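Local coordinates for ESX-1 secretion system protein EccA1 (Mycobacterium tuberculosis, PDB 4F3V) that probably supplies energy by ATP hydrolysis for exporting virulence factors through the ESX-1 type VII secretion system, this chain being the N-terminal tetratricopeptide-repeat domain of the ATPase, at residues A39-I44 / I76-L81; S9-A14 / T30-Y35; V15-L18 / R24-D27; R59-R64 / M122-A127. One frame throughout, in Å; residues are numbered along the deposited sequence.

Contact 1 of 4, residues A39-I44 / I76-L81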
loop_
_atom_site.group_PDB
_atom_site.type_symbol
_atom_site.label_atom_id
_atom_site.label_comp_id
_atom_site.label_asym_id
_atom_site.label_seq_id
_atom_site.Cartn_x
_atom_site.Cartn_y
_atom_site.Cartn_z
ATOM N N ALA A 39 0.037 -24.269 -0.088
ATOM C CA ALA A 39 0.537 -24.082 1.268
ATOM C C ALA A 39 0.704 -22.586 1.554
ATOM O O ALA A 39 1.812 -22.044 1.527
ATOM C CB ALA A 39 1.859 -24.821 1.488
ATOM N N CYS A 40 -0.413 -21.948 1.826
ATOM C CA CYS A 40 -0.487 -20.532 2.166
ATOM C C CYS A 40 0.601 -20.068 3.145
ATOM O O CYS A 40 1.329 -19.128 2.859
ATOM C CB CYS A 40 -1.859 -20.243 2.750
ATOM S SG CYS A 40 -2.160 -18.492 3.091
ATOM N N ASP A 41 0.761 -20.780 4.260
ATOM C CA ASP A 41 1.756 -20.392 5.282
ATOM C C ASP A 41 3.198 -20.332 4.753
ATOM O O ASP A 41 3.978 -19.495 5.191
ATOM C CB ASP A 41 1.686 -21.319 6.512
ATOM C CG ASP A 41 0.352 -21.233 7.227
ATOM O OD1 ASP A 41 -0.459 -20.326 6.895
ATOM O OD2 ASP A 41 0.127 -22.045 8.138
ATOM N N ALA A 42 3.534 -21.205 3.815
ATOM C CA ALA A 42 4.861 -21.181 3.199
ATOM C C ALA A 42 5.042 -20.030 2.198
ATOM O O ALA A 42 6.138 -19.489 2.069
ATOM C CB ALA A 42 5.182 -22.545 2.570
ATOM N N TRP A 43 3.991 -19.667 1.467
ATOM C CA TRP A 43 4.030 -18.456 0.652
ATOM C C TRP A 43 4.265 -17.236 1.504
ATOM O O TRP A 43 5.088 -16.390 1.150
ATOM C CB TRP A 43 2.776 -18.273 -0.196
ATOM C CG TRP A 43 2.614 -19.309 -1.279
ATOM C CD1 TRP A 43 1.702 -20.351 -1.306
ATOM C CD2 TRP A 43 3.394 -19.451 -2.502
ATOM N NE1 TRP A 43 1.856 -21.101 -2.434
ATOM C CE2 TRP A 43 2.869 -20.610 -3.189
ATOM C CE3 TRP A 43 4.460 -18.765 -3.061
ATOM C CZ2 TRP A 43 3.382 -21.046 -4.396
ATOM C CZ3 TRP A 43 4.968 -19.208 -4.272
ATOM C CH2 TRP A 43 4.436 -20.325 -4.931
ATOM N N ILE A 44 3.621 -17.172 2.667
ATOM C CA ILE A 44 3.842 -16.077 3.607
ATOM C C ILE A 44 5.284 -16.123 4.177
ATOM O O ILE A 44 5.919 -15.095 4.370
ATOM C CB ILE A 44 2.758 -16.079 4.723
ATOM C CG1 ILE A 44 1.374 -15.811 4.078
ATOM C CG2 ILE A 44 3.068 -15.049 5.808
ATOM C CD1 ILE A 44 0.188 -16.083 5.003
ATOM N N ILE A 76 2.850 -23.691 15.440
ATOM C CA ILE A 76 3.442 -22.344 15.329
ATOM C C ILE A 76 2.345 -21.367 14.956
ATOM O O ILE A 76 1.559 -21.619 14.028
ATOM C CB ILE A 76 4.562 -22.317 14.276
ATOM C CG1 ILE A 76 5.766 -23.158 14.755
ATOM C CG2 ILE A 76 4.986 -20.872 13.920
ATOM C CD1 ILE A 76 6.862 -23.322 13.713
ATOM N N SER A 77 2.240 -20.268 15.692
ATOM C CA SER A 77 1.362 -19.182 15.283
ATOM C C SER A 77 2.008 -18.394 14.121
ATOM O O SER A 77 3.196 -18.091 14.161
ATOM C CB SER A 77 1.106 -18.221 16.455
ATOM O OG SER A 77 0.413 -17.089 15.972
ATOM N N MET A 78 1.234 -18.060 13.093
ATOM C CA MET A 78 1.778 -17.296 11.960
ATOM C C MET A 78 2.301 -15.922 12.389
ATOM O O MET A 78 3.179 -15.379 11.740
ATOM C CB MET A 78 0.772 -17.158 10.814
ATOM C CG MET A 78 0.571 -18.455 10.035
ATOM S SD MET A 78 2.083 -18.990 9.198
ATOM C CE MET A 78 2.129 -17.694 7.978
ATOM N N SER A 79 1.777 -15.385 13.486
ATOM C CA SER A 79 2.258 -14.103 14.005
ATOM C C SER A 79 3.703 -14.158 14.419
ATOM O O SER A 79 4.394 -13.145 14.404
ATOM C CB SER A 79 1.416 -13.662 15.193
ATOM O OG SER A 79 0.087 -13.477 14.756
ATOM N N THR A 80 4.155 -15.346 14.786
ATOM C CA THR A 80 5.532 -15.556 15.244
ATOM C C THR A 80 6.534 -15.385 14.085
ATOM O O THR A 80 7.689 -15.054 14.311
ATOM C CB THR A 80 5.629 -16.941 15.905
ATOM O OG1 THR A 80 4.801 -16.929 17.088
ATOM C CG2 THR A 80 7.097 -17.286 16.305
ATOM N N LEU A 81 6.101 -15.588 12.845
ATOM C CA LEU A 81 6.977 -15.302 11.697
ATOM C C LEU A 81 7.302 -13.809 11.543
ATOM O O LEU A 81 8.309 -13.452 10.916
ATOM C CB LEU A 81 6.379 -15.821 10.399
ATOM C CG LEU A 81 6.616 -17.295 10.117
ATOM C CD1 LEU A 81 5.938 -18.116 11.214
ATOM C CD2 LEU A 81 6.121 -17.641 8.718
#

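Contact 2 of 4, residues S9-A14 / T30-Y35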
loop_
_atom_site.group_PDB
_atom_site.type_symbol
_atom_site.label_atom_id
_atom_site.label_comp_id
_atom_site.label_asym_id
_atom_site.label_seq_id
_atom_site.Cartn_x
_atom_site.Cartn_y
_atom_site.Cartn_z
ATOM N N SER A 9 7.877 -30.662 8.894
ATOM C CA SER A 9 9.196 -30.568 9.438
ATOM C C SER A 9 10.021 -29.491 8.647
ATOM O O SER A 9 10.784 -28.759 9.236
ATOM C CB SER A 9 9.823 -31.961 9.517
ATOM O OG SER A 9 10.426 -32.312 8.312
ATOM N N LEU A 10 9.814 -29.357 7.333
ATOM C CA LEU A 10 10.462 -28.283 6.561
ATOM C C LEU A 10 9.995 -26.902 7.041
ATOM O O LEU A 10 10.804 -25.982 7.176
ATOM C CB LEU A 10 10.172 -28.410 5.058
ATOM C CG LEU A 10 10.866 -29.521 4.255
ATOM C CD1 LEU A 10 10.263 -29.528 2.851
ATOM C CD2 LEU A 10 12.358 -29.361 4.196
ATOM N N PHE A 11 8.706 -26.772 7.340
ATOM C CA PHE A 11 8.185 -25.508 7.837
ATOM C C PHE A 11 8.764 -25.122 9.196
ATOM O O PHE A 11 9.201 -23.987 9.421
ATOM C CB PHE A 11 6.634 -25.555 7.938
ATOM C CG PHE A 11 6.040 -24.222 8.234
ATOM C CD1 PHE A 11 5.762 -23.357 7.232
ATOM C CD2 PHE A 11 5.868 -23.806 9.546
ATOM C CE1 PHE A 11 5.249 -22.092 7.514
ATOM C CE2 PHE A 11 5.371 -22.550 9.846
ATOM C CZ PHE A 11 5.068 -21.687 8.827
ATOM N N GLU A 12 8.737 -26.070 10.127
ATOM C CA GLU A 12 9.296 -25.866 11.434
ATOM C C GLU A 12 10.783 -25.458 11.329
ATOM O O GLU A 12 11.225 -24.490 11.953
ATOM C CB GLU A 12 9.105 -27.148 12.189
ATOM C CG GLU A 12 9.632 -27.159 13.575
ATOM C CD GLU A 12 9.263 -28.429 14.230
ATOM O OE1 GLU A 12 9.116 -29.471 13.534
ATOM O OE2 GLU A 12 9.090 -28.359 15.435
ATOM N N SER A 13 11.533 -26.159 10.484
ATOM C CA SER A 13 12.939 -25.837 10.292
ATOM C C SER A 13 13.073 -24.445 9.707
ATOM O O SER A 13 13.946 -23.689 10.135
ATOM C CB SER A 13 13.634 -26.872 9.383
ATOM O OG SER A 13 13.707 -28.123 10.058
ATOM N N ALA A 14 12.231 -24.109 8.732
ATOM C CA ALA A 14 12.331 -22.799 8.083
ATOM C C ALA A 14 12.147 -21.684 9.118
ATOM O O ALA A 14 12.868 -20.706 9.111
ATOM C CB ALA A 14 11.327 -22.646 6.931
ATOM N N THR A 30 10.410 -22.501 -0.005
ATOM C CA THR A 30 10.264 -22.721 -1.433
ATOM C C THR A 30 10.134 -24.209 -1.746
ATOM O O THR A 30 9.364 -24.590 -2.621
ATOM C CB THR A 30 11.446 -22.088 -2.192
ATOM O OG1 THR A 30 11.413 -20.678 -1.958
ATOM C CG2 THR A 30 11.377 -22.367 -3.695
ATOM N N GLU A 31 10.878 -25.040 -1.030
ATOM C CA GLU A 31 10.734 -26.467 -1.160
ATOM C C GLU A 31 9.285 -26.892 -0.838
ATOM O O GLU A 31 8.725 -27.731 -1.540
ATOM C CB GLU A 31 11.701 -27.168 -0.222
ATOM C CG GLU A 31 11.728 -28.678 -0.322
ATOM C CD GLU A 31 12.446 -29.187 -1.541
ATOM O OE1 GLU A 31 12.958 -28.396 -2.344
ATOM O OE2 GLU A 31 12.500 -30.408 -1.696
ATOM N N ILE A 32 8.683 -26.293 0.190
ATOM C CA ILE A 32 7.273 -26.595 0.523
ATOM C C ILE A 32 6.334 -26.218 -0.622
ATOM O O ILE A 32 5.548 -27.063 -1.098
ATOM C CB ILE A 32 6.816 -25.929 1.829
ATOM C CG1 ILE A 32 7.646 -26.468 3.009
ATOM C CG2 ILE A 32 5.305 -26.123 2.032
ATOM C CD1 ILE A 32 7.623 -25.570 4.212
ATOM N N THR A 33 6.449 -24.981 -1.116
ATOM C CA THR A 33 5.540 -24.526 -2.190
ATOM C C THR A 33 5.756 -25.283 -3.493
ATOM O O THR A 33 4.810 -25.470 -4.248
ATOM C CB THR A 33 5.622 -23.014 -2.450
ATOM O OG1 THR A 33 6.938 -22.671 -2.877
ATOM C CG2 THR A 33 5.261 -22.240 -1.202
ATOM N N ASN A 34 6.983 -25.735 -3.751
ATOM C CA ASN A 34 7.247 -26.635 -4.876
ATOM C C ASN A 34 6.464 -27.932 -4.827
ATOM O O ASN A 34 6.098 -28.458 -5.871
ATOM C CB ASN A 34 8.745 -26.992 -4.972
ATOM C CG ASN A 34 9.582 -25.865 -5.563
ATOM O OD1 ASN A 34 9.051 -24.842 -5.998
ATOM N ND2 ASN A 34 10.901 -26.068 -5.612
ATOM N N TYR A 35 6.227 -28.457 -3.622
ATOM C CA TYR A 35 5.460 -29.693 -3.435
ATOM C C TYR A 35 3.980 -29.459 -3.193
ATOM O O TYR A 35 3.183 -30.330 -3.465
ATOM C CB TYR A 35 6.028 -30.492 -2.264
ATOM C CG TYR A 35 7.239 -31.316 -2.716
ATOM C CD1 TYR A 35 8.465 -30.700 -2.997
ATOM C CD2 TYR A 35 7.137 -32.692 -2.917
ATOM C CE1 TYR A 35 9.555 -31.433 -3.451
ATOM C CE2 TYR A 35 8.223 -33.438 -3.360
ATOM C CZ TYR A 35 9.425 -32.805 -3.623
ATOM O OH TYR A 35 10.484 -33.552 -4.070
#

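Contact 3 of 4, residues V15-L18 / R24-D27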
loop_
_atom_site.group_PDB
_atom_site.type_symbol
_atom_site.label_atom_id
_atom_site.label_comp_id
_atom_site.label_asym_id
_atom_site.label_seq_id
_atom_site.Cartn_x
_atom_site.Cartn_y
_atom_site.Cartn_z
ATOM N N VAL A 15 11.174 -21.832 10.005
ATOM C CA VAL A 15 10.926 -20.812 10.996
ATOM C C VAL A 15 12.078 -20.725 11.984
ATOM O O VAL A 15 12.467 -19.638 12.361
ATOM C CB VAL A 15 9.585 -21.025 11.721
ATOM C CG1 VAL A 15 9.416 -19.987 12.839
ATOM C CG2 VAL A 15 8.443 -20.931 10.689
ATOM N N SER A 16 12.628 -21.853 12.389
ATOM C CA SER A 16 13.772 -21.854 13.318
ATOM C C SER A 16 15.004 -21.194 12.703
ATOM O O SER A 16 15.819 -20.644 13.401
ATOM C CB SER A 16 14.148 -23.273 13.706
ATOM O OG SER A 16 13.164 -23.811 14.569
ATOM N N MET A 17 15.129 -21.299 11.388
ATOM C CA MET A 17 16.293 -20.809 10.668
ATOM C C MET A 17 16.209 -19.286 10.437
ATOM O O MET A 17 17.211 -18.677 10.081
ATOM C CB MET A 17 16.364 -21.555 9.332
ATOM C CG MET A 17 17.430 -21.097 8.362
ATOM S SD MET A 17 18.965 -21.871 8.835
ATOM C CE MET A 17 18.322 -23.546 8.598
ATOM N N LEU A 18 15.033 -18.680 10.657
ATOM C CA LEU A 18 14.827 -17.255 10.315
ATOM C C LEU A 18 15.814 -16.286 10.969
ATOM O O LEU A 18 16.330 -15.413 10.293
ATOM C CB LEU A 18 13.401 -16.794 10.613
ATOM C CG LEU A 18 12.332 -17.145 9.591
ATOM C CD1 LEU A 18 10.983 -16.798 10.170
ATOM C CD2 LEU A 18 12.561 -16.472 8.257
ATOM N N ARG A 24 18.471 -19.439 3.778
ATOM C CA ARG A 24 18.192 -20.854 4.019
ATOM C C ARG A 24 16.695 -21.109 4.315
ATOM O O ARG A 24 16.152 -22.106 3.859
ATOM C CB ARG A 24 19.067 -21.402 5.147
ATOM C CG ARG A 24 20.556 -21.542 4.781
ATOM C CD ARG A 24 21.286 -22.470 5.745
ATOM N NE ARG A 24 22.735 -22.254 5.767
ATOM C CZ ARG A 24 23.333 -21.463 6.659
ATOM N NH1 ARG A 24 22.605 -20.824 7.590
ATOM N NH2 ARG A 24 24.644 -21.300 6.638
ATOM N N SER A 25 16.060 -20.224 5.082
ATOM C CA SER A 25 14.639 -20.332 5.348
ATOM C C SER A 25 13.874 -20.272 4.022
ATOM O O SER A 25 12.975 -21.074 3.789
ATOM C CB SER A 25 14.142 -19.205 6.251
ATOM O OG SER A 25 14.684 -19.317 7.554
ATOM N N LEU A 26 14.263 -19.353 3.150
ATOM C CA LEU A 26 13.621 -19.217 1.827
ATOM C C LEU A 26 13.701 -20.528 1.042
ATOM O O LEU A 26 12.709 -20.934 0.417
ATOM C CB LEU A 26 14.232 -18.063 1.030
ATOM C CG LEU A 26 13.636 -17.753 -0.359
ATOM C CD1 LEU A 26 12.141 -17.464 -0.244
ATOM C CD2 LEU A 26 14.398 -16.638 -1.109
ATOM N N ASP A 27 14.866 -21.184 1.076
ATOM C CA ASP A 27 15.054 -22.442 0.350
ATOM C C ASP A 27 14.021 -23.435 0.858
ATOM O O ASP A 27 13.435 -24.159 0.069
ATOM C CB ASP A 27 16.436 -23.063 0.582
ATOM C CG ASP A 27 17.567 -22.322 -0.117
ATOM O OD1 ASP A 27 17.323 -21.634 -1.140
ATOM O OD2 ASP A 27 18.718 -22.460 0.367
#

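Contact 4 of 4, residues R59-R64 / M122-A127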
loop_
_atom_site.group_PDB
_atom_site.type_symbol
_atom_site.label_atom_id
_atom_site.label_comp_id
_atom_site.label_asym_id
_atom_site.label_seq_id
_atom_site.Cartn_x
_atom_site.Cartn_y
_atom_site.Cartn_z
ATOM N N ARG A 59 -0.295 -16.058 -4.731
ATOM C CA ARG A 59 -0.488 -17.418 -4.278
ATOM C C ARG A 59 -0.944 -17.451 -2.844
ATOM O O ARG A 59 -1.719 -18.332 -2.472
ATOM C CB ARG A 59 0.773 -18.252 -4.486
ATOM C CG ARG A 59 1.009 -18.526 -5.950
ATOM C CD ARG A 59 0.480 -19.906 -6.276
ATOM N NE ARG A 59 0.269 -20.051 -7.703
ATOM C CZ ARG A 59 -0.803 -20.610 -8.278
ATOM N NH1 ARG A 59 -1.828 -21.109 -7.573
ATOM N NH2 ARG A 59 -0.854 -20.661 -9.594
ATOM N N ALA A 60 -0.424 -16.530 -2.025
ATOM C CA ALA A 60 -0.835 -16.456 -0.632
ATOM C C ALA A 60 -2.328 -16.130 -0.594
ATOM O O ALA A 60 -3.104 -16.774 0.126
ATOM C CB ALA A 60 -0.018 -15.419 0.129
ATOM N N TRP A 61 -2.743 -15.187 -1.429
ATOM C CA TRP A 61 -4.146 -14.819 -1.525
ATOM C C TRP A 61 -5.030 -15.935 -2.050
ATOM O O TRP A 61 -6.112 -16.216 -1.503
ATOM C CB TRP A 61 -4.279 -13.585 -2.396
ATOM C CG TRP A 61 -5.680 -13.317 -2.854
ATOM C CD1 TRP A 61 -6.199 -13.478 -4.137
ATOM C CD2 TRP A 61 -6.796 -12.893 -2.043
ATOM N NE1 TRP A 61 -7.528 -13.168 -4.159
ATOM C CE2 TRP A 61 -7.943 -12.794 -2.936
ATOM C CE3 TRP A 61 -6.953 -12.595 -0.719
ATOM C CZ2 TRP A 61 -9.194 -12.417 -2.494
ATOM C CZ3 TRP A 61 -8.233 -12.203 -0.275
ATOM C CH2 TRP A 61 -9.318 -12.109 -1.152
ATOM N N TYR A 62 -4.596 -16.568 -3.132
ATOM C CA TYR A 62 -5.353 -17.646 -3.771
ATOM C C TYR A 62 -5.572 -18.837 -2.821
ATOM O O TYR A 62 -6.622 -19.466 -2.853
ATOM C CB TYR A 62 -4.618 -18.096 -5.042
ATOM C CG TYR A 62 -5.384 -19.051 -5.927
ATOM C CD1 TYR A 62 -6.197 -18.581 -6.966
ATOM C CD2 TYR A 62 -5.275 -20.431 -5.751
ATOM C CE1 TYR A 62 -6.906 -19.473 -7.784
ATOM C CE2 TYR A 62 -5.954 -21.326 -6.563
ATOM C CZ TYR A 62 -6.775 -20.852 -7.575
ATOM O OH TYR A 62 -7.478 -21.753 -8.378
ATOM N N SER A 63 -4.578 -19.120 -1.979
ATOM C CA SER A 63 -4.655 -20.216 -1.010
ATOM C C SER A 63 -5.065 -19.768 0.415
ATOM O O SER A 63 -4.853 -20.503 1.404
ATOM C CB SER A 63 -3.293 -20.953 -0.977
ATOM O OG SER A 63 -2.262 -20.124 -0.513
ATOM N N ARG A 64 -5.675 -18.591 0.519
ATOM C CA ARG A 64 -6.014 -18.009 1.811
ATOM C C ARG A 64 -6.882 -18.897 2.747
ATOM O O ARG A 64 -6.804 -18.774 3.971
ATOM C CB ARG A 64 -6.724 -16.666 1.609
ATOM C CG ARG A 64 -8.071 -16.760 0.920
ATOM C CD ARG A 64 -8.590 -15.388 0.526
ATOM N NE ARG A 64 -9.848 -15.472 -0.197
ATOM C CZ ARG A 64 -9.981 -15.704 -1.499
ATOM N NH1 ARG A 64 -8.928 -15.937 -2.276
ATOM N NH2 ARG A 64 -11.188 -15.698 -2.026
ATOM N N MET A 122 -10.141 -4.672 -6.208
ATOM C CA MET A 122 -11.452 -4.357 -5.589
ATOM C C MET A 122 -12.232 -5.606 -5.246
ATOM O O MET A 122 -12.821 -5.710 -4.178
ATOM C CB MET A 122 -12.315 -3.500 -6.531
ATOM C CG MET A 122 -11.808 -2.083 -6.716
ATOM S SD MET A 122 -11.588 -1.115 -5.208
ATOM C CE MET A 122 -13.314 -1.046 -4.790
ATOM N N GLU A 123 -12.224 -6.568 -6.162
ATOM C CA GLU A 123 -12.901 -7.824 -5.924
ATOM C C GLU A 123 -12.339 -8.544 -4.685
ATOM O O GLU A 123 -13.097 -9.089 -3.925
ATOM C CB GLU A 123 -12.812 -8.703 -7.162
ATOM C CG GLU A 123 -13.519 -10.024 -7.034
ATOM C CD GLU A 123 -13.430 -10.869 -8.306
ATOM O OE1 GLU A 123 -13.304 -10.308 -9.431
ATOM O OE2 GLU A 123 -13.489 -12.099 -8.172
ATOM N N ALA A 124 -11.013 -8.546 -4.511
ATOM C CA ALA A 124 -10.398 -9.156 -3.326
ATOM C C ALA A 124 -10.844 -8.407 -2.079
ATOM O O ALA A 124 -11.176 -9.023 -1.081
ATOM C CB ALA A 124 -8.867 -9.166 -3.428
ATOM N N LEU A 125 -10.903 -7.084 -2.153
ATOM C CA LEU A 125 -11.315 -6.274 -0.992
ATOM C C LEU A 125 -12.755 -6.566 -0.553
ATOM O O LEU A 125 -13.058 -6.521 0.633
ATOM C CB LEU A 125 -11.117 -4.768 -1.257
ATOM C CG LEU A 125 -9.642 -4.295 -1.303
ATOM C CD1 LEU A 125 -9.580 -2.818 -1.708
ATOM C CD2 LEU A 125 -8.888 -4.498 0.012
ATOM N N GLU A 126 -13.625 -6.864 -1.514
ATOM C CA GLU A 126 -15.038 -7.080 -1.262
ATOM C C GLU A 126 -15.431 -8.563 -1.142
ATOM O O GLU A 126 -16.605 -8.868 -1.046
ATOM C CB GLU A 126 -15.845 -6.399 -2.385
ATOM C CG GLU A 126 -15.596 -4.896 -2.445
ATOM C CD GLU A 126 -16.353 -4.194 -3.560
ATOM O OE1 GLU A 126 -16.946 -4.879 -4.421
ATOM O OE2 GLU A 126 -16.348 -2.937 -3.561
ATOM N N ALA A 127 -14.457 -9.468 -1.144
ATOM C CA ALA A 127 -14.733 -10.910 -1.144
ATOM C C ALA A 127 -15.263 -11.431 0.182
ATOM O O ALA A 127 -15.827 -12.517 0.204
ATOM C CB ALA A 127 -13.511 -11.726 -1.556
#

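Contact 1 of 4, residues A39-I44 / I76-L81
Met78 lies against Asp41 and Ile44, two residues one turn apart on helix 40-48. The contact belongs to the tetratricopeptide-repeat (TPR) domain. It closes the chain between helix 69-72 and strand 84-86 back onto the earlier helix. All three touching residues are buried.

The Met78 side chain carries the contact. Its CB leaves the backbone toward the helix, but the touching begins further out. CG comes alongside the carboxylate, 3.8 Å from Asp41 OD1. The chain then bends at chi2 (-64°) and again at chi3 (-70°). The first bend lays the sulfur on the acid group, with Met78 SD 3.5 Å from Asp41 CG. The same sulfur is 3.7 Å from Asp41 OD1 and 3.8 Å from Asp41 OD2. It stands over the flat face of the carboxylate, about equally far from both oxygens.

The carboxylate is held by other partners. Asp41 OD1 accepts from the backbone N of Gly68, and Asp41 OD2 is hydrogen-bonded to Ser71 OG. Both oxygens are therefore satisfied although buried. Phe11 of helix 2-17 touches both Asp41 and Met78, and Phe67 touches both Met78 and Ile44.

The second bend carries the methyl group past the acid toward the next turn of the helix. Met78 CE is 3.9 Å from Asp41 CB. It is nearer to the beta-branch of Ile44, where it lies 3.7 Å from Ile44 CB. The nearest atom there is the methyl branch, with Ile44 CG2 at 3.5 Å from Met78 CE.

Contact 2 of 4, residues S9-A14 / T30-Y35
Leu10 and Ile32 lie alongside one another, pointing opposite ways, where helix 2-17 meets helix 22-35. The two helical segments run nearly antiparallel, at 154° between their directions. Their axes come within 9.8 Å. The sides of the two chains do the touching: Leu10 CB is 3.8 Å from Ile32 CG1.

Beyond that overlap each side chain reaches a different neighbour. Leu10 runs outward and crosses Glu31 at a slant, with Leu10 CD1 3.6 Å from Glu31 CG. Chi1 of Glu31 (-176°) sets CG opposite the backbone N and against the leucine methyl. The bend at chi2 turns the carboxylate to one side, where Glu31 OE2 forms a salt bridge with Arg6. Arg6 also makes a cation-pi contact with Tyr35. The polar rim of the contact is thus tied to the start of the first helix.

Ile32 reaches inward instead. Its terminal methyl comes up to the main chain of the facing helix, with Ile32 CD1 3.5 Å from Phe11 N. The same methyl lies 3.9 Å from Phe11 CB and sits at the edge of the Phe11 ring, near its plane. The Phe11 ring leaves the helix pair at its flank and packs on Asp41, Leu70 and Met78. Ile32 also touches Ala42 of helix 40-48 and Ala39, its N-cap residue.

Two successive, nearly antiparallel helices packed through Leu10 and Ile32 form a helical hairpin, the kind of unit from which TPR domains are built.

Contact 3 of 4, residues V15-L18 / R24-D27
Met17 and Ser25 bring the two backbones close, with CA atoms 5.6 Å apart. One segment is the end of helix 2-17 and its exit. The other is in the early part of helix 22-35. Only five residues separate them.

Ser25 fits into the exit of the first helix. Its OG is 3.3 Å from Met17 CB and equally close to the Met17 carbonyl carbon. It also lies 3.2 Å from Leu18 N, but the angle is too poor for a hydrogen bond. Leu18 N bonds to Val15 O instead. The hydroxyl donates to Ala14 O, with a weak alternative at Ser21 O.

The contact lies beside the short connection of a helical hairpin in the TPR domain. The serine hydroxyl ties the second helix to a carbonyl of the first.

Leu18 covers the inner side of Ser25, with Leu18 CD2 3.7 Å from Ser25 CB. Met17 takes the outer side. Its chain bends at chi2 (82°) and crosses Arg24 at about a right angle, with Met17 CG 3.6 Å from Arg24 CB. Arg24 runs out extended from CG to NE, and Met17 SD lies at the edge of its guanidinium, 4.0 Å from NH1.

Contact 4 of 4, residues R59-R64 / M122-A127
Trp61 and Ala124 face each other near the C-terminal ends of helix 54-62 and helix 118-125, with CA atoms 8.6 Å apart. The indole spans this gap. Its CG is anti to the backbone N (chi1 165°), which sends the indole to the other helix; chi2 (-108°) puts the six-membered ring foremost. Ala124 CB lies over one face, offset toward the rim, and is 3.4 Å from Trp61 CZ2. The rim also nears the backbone, with Trp61 CH2 3.6 Å from Ala124 O. Ala127 CB is looser, at the ring edge 4.2 Å from Trp61 CH2.

The contact joins two non-consecutive helices of the TPR domain. Helix 101-115 packs beside both, and its Phe108 stacks on Trp61 and touches Ala124.

The opposite face of the indole is taken by Arg64, whose NH1 sits 3.3 Å above the ring plane, over the centre. The guanidinium turns its own face to the indole, with Trp61 CZ2 3.5 Å above its plane. It is fixed there by a bond from Arg64 NH1 to Trp61 O (2.9 Å, 166°). The oxygen lies in the guanidinium plane, while NH1 is above the carbonyl plane. Arg64 N binds this oxygen from the other face.

In the fold
Contacts 2 and 3 are two levels of one helical hairpin, helices 2-17 and 22-35, with centres 9 Å apart. Contact 3 is nested inside the loop that contact 2 closes, and Ala14 O to Ser25 OG (2.8 Å, a probable hydrogen bond) links them. Contact 1 adds helix 40-48 to the hairpin: Ala42 CB lies 3.6 Å from Ile32 CG2. It also leads on to contact 4, whose helix 54-62 follows next; Trp43 CE2 lies 3.4 Å from Arg59 CB. Contacts 2 and 4 do not touch, their centres being 23 Å apart. The bound samarium ion is about 12 Å from the Trp61 side chain.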